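Local structure of putative triphosphoribosyl-dephospho-coA synthase (Archaeoglobus fulgidus DSM 4304, 3H9P) at residues V65-S70 and E81-R86. The protein is of unknown function but probably binds ATP and may act as a triphosphoribosyl-dephospho-CoA synthase. Sequence-based numbering, arbitrary orientation.
Sequences VPLISS and EAARNR
P66 meets A83 where the two backbones come nearest, their CA atoms 5.2 Å apart: the A83 methyl sits against the P66 carbonyl, CB to O 3.2 Å, with the proline CB on the same methyl. L67 reaches that methyl too, through one branch, CD2 to A83 CB 3.9 Å, and F154 packs on all three residues. S69 OG, held between its own backbone N and carbonyl carbon (chi1 80°), donates a hydrogen bond to P66 O, OG to O 2.8 Å, and lies beside CD of R86. The carbonyl of S69 lies over one guanidinium face, its O about 3.4 Å off the R86 plane and displaced from the middle, and also accepts a hydrogen bond from R34. S70, in the loop that follows, adds a polar touch: its CB meets A82 CB, while its OG takes a weak bond at the guanidinium edge, R86 NH1 to S70 OG 3.1 Å (147°). A leucine in place of R86 would probably leave S70 OG without this donor and take the flat guanidinium away from the S69 carbonyl. Helices 58-68 and 76-88 thus pack closely through a small methyl; the polar link across the pair is the single weak R86-S70 bond, while P66 O takes the S69 hydroxyl firmly and the S70 hydroxyl weakly.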
loop_
_atom_site.group_PDB
_atom_site.type_symbol
_atom_site.label_atom_id
_atom_site.label_comp_id
_atom_site.label_asym_id
_atom_site.label_seq_id
_atom_site.Cartn_x
_atom_site.Cartn_y
_atom_site.Cartn_z
ATOM N N VAL A 65 -4.799 20.916 -5.158
ATOM C CA VAL A 65 -6.099 21.377 -4.751
ATOM C C VAL A 65 -6.128 21.908 -3.302
ATOM O O VAL A 65 -6.727 22.958 -3.039
ATOM C CB VAL A 65 -7.182 20.291 -5.104
ATOM C CG1 VAL A 65 -8.473 20.563 -4.448
ATOM C CG2 VAL A 65 -7.333 20.212 -6.622
ATOM N N PRO A 66 -5.488 21.210 -2.347
ATOM C CA PRO A 66 -5.517 21.802 -0.993
ATOM C C PRO A 66 -4.777 23.138 -0.873
ATOM O O PRO A 66 -5.208 23.983 -0.080
ATOM C CB PRO A 66 -4.810 20.755 -0.131
ATOM C CG PRO A 66 -5.002 19.514 -0.833
ATOM C CD PRO A 66 -4.928 19.853 -2.306
ATOM N N LEU A 67 -3.687 23.315 -1.636
ATOM C CA LEU A 67 -2.987 24.595 -1.644
ATOM C C LEU A 67 -3.819 25.662 -2.324
ATOM O O LEU A 67 -3.868 26.775 -1.850
ATOM C CB LEU A 67 -1.615 24.501 -2.328
ATOM C CG LEU A 67 -0.686 23.404 -1.792
ATOM C CD1 LEU A 67 0.487 23.172 -2.753
ATOM C CD2 LEU A 67 -0.281 23.610 -0.346
ATOM N N ILE A 68 -4.485 25.307 -3.428
ATOM C CA ILE A 68 -5.329 26.257 -4.107
ATOM C C ILE A 68 -6.544 26.678 -3.257
ATOM O O ILE A 68 -7.020 27.802 -3.343
ATOM C CB ILE A 68 -5.713 25.779 -5.503
ATOM C CG1 ILE A 68 -4.406 25.684 -6.345
ATOM C CG2 ILE A 68 -6.744 26.783 -6.141
ATOM C CD1 ILE A 68 -4.465 24.881 -7.655
ATOM N N SER A 69 -7.015 25.782 -2.406
ATOM C CA SER A 69 -8.168 26.081 -1.565
ATOM C C SER A 69 -7.804 27.136 -0.553
ATOM O O SER A 69 -8.681 27.798 -0.016
ATOM C CB SER A 69 -8.685 24.828 -0.852
ATOM O OG SER A 69 -7.883 24.546 0.281
ATOM N N SER A 70 -6.498 27.299 -0.329
ATOM C CA SER A 70 -5.964 28.319 0.593
ATOM C C SER A 70 -5.146 29.401 -0.133
ATOM O O SER A 70 -4.253 30.019 0.467
ATOM C CB SER A 70 -5.075 27.641 1.635
ATOM O OG SER A 70 -5.738 26.530 2.212
ATOM N N GLU A 81 0.313 25.929 5.667
ATOM C CA GLU A 81 -0.350 25.848 6.979
ATOM C C GLU A 81 -1.877 25.886 6.900
ATOM O O GLU A 81 -2.550 25.129 7.582
ATOM C CB GLU A 81 0.144 26.955 7.965
ATOM C CG GLU A 81 -0.465 26.834 9.384
ATOM C CD GLU A 81 -0.026 27.898 10.433
ATOM O OE1 GLU A 81 0.591 28.948 10.087
ATOM O OE2 GLU A 81 -0.317 27.672 11.642
ATOM N N ALA A 82 -2.415 26.790 6.085
ATOM C CA ALA A 82 -3.863 26.937 5.953
ATOM C C ALA A 82 -4.432 25.735 5.229
ATOM O O ALA A 82 -5.544 25.301 5.521
ATOM C CB ALA A 82 -4.189 28.231 5.192
ATOM N N ALA A 83 -3.669 25.213 4.264
ATOM C CA ALA A 83 -4.069 23.991 3.519
ATOM C C ALA A 83 -4.098 22.776 4.458
ATOM O O ALA A 83 -5.029 21.994 4.450
ATOM C CB ALA A 83 -3.131 23.743 2.321
ATOM N N ARG A 84 -3.085 22.641 5.302
ATOM C CA ARG A 84 -3.113 21.578 6.315
ATOM C C ARG A 84 -4.339 21.731 7.229
ATOM O O ARG A 84 -5.014 20.748 7.537
ATOM C CB ARG A 84 -1.850 21.603 7.148
ATOM C CG ARG A 84 -1.854 20.625 8.278
ATOM C CD ARG A 84 -0.556 20.726 8.990
ATOM N NE ARG A 84 -0.069 19.450 9.463
ATOM C CZ ARG A 84 0.963 19.323 10.303
ATOM N NH1 ARG A 84 1.607 20.409 10.757
ATOM N NH2 ARG A 84 1.351 18.112 10.701
ATOM N N ASN A 85 -4.601 22.957 7.667
ATOM C CA ASN A 85 -5.767 23.251 8.493
ATOM C C ASN A 85 -7.100 22.938 7.787
ATOM O O ASN A 85 -7.971 22.289 8.353
ATOM C CB ASN A 85 -5.711 24.703 8.965
ATOM C CG ASN A 85 -4.622 24.936 10.038
ATOM O OD1 ASN A 85 -4.233 24.010 10.765
ATOM N ND2 ASN A 85 -4.145 26.175 10.149
ATOM N N ARG A 86 -7.242 23.358 6.533
ATOM C CA ARG A 86 -8.401 22.956 5.772
ATOM C C ARG A 86 -8.493 21.438 5.600
ATOM O O ARG A 86 -9.578 20.879 5.613
ATOM C CB ARG A 86 -8.472 23.670 4.416
ATOM C CG ARG A 86 -8.922 25.098 4.535
ATOM C CD ARG A 86 -9.210 25.766 3.147
ATOM N NE ARG A 86 -9.881 27.043 3.399
ATOM C CZ ARG A 86 -9.239 28.196 3.604
ATOM N NH1 ARG A 86 -7.904 28.256 3.537
ATOM N NH2 ARG A 86 -9.934 29.290 3.877
#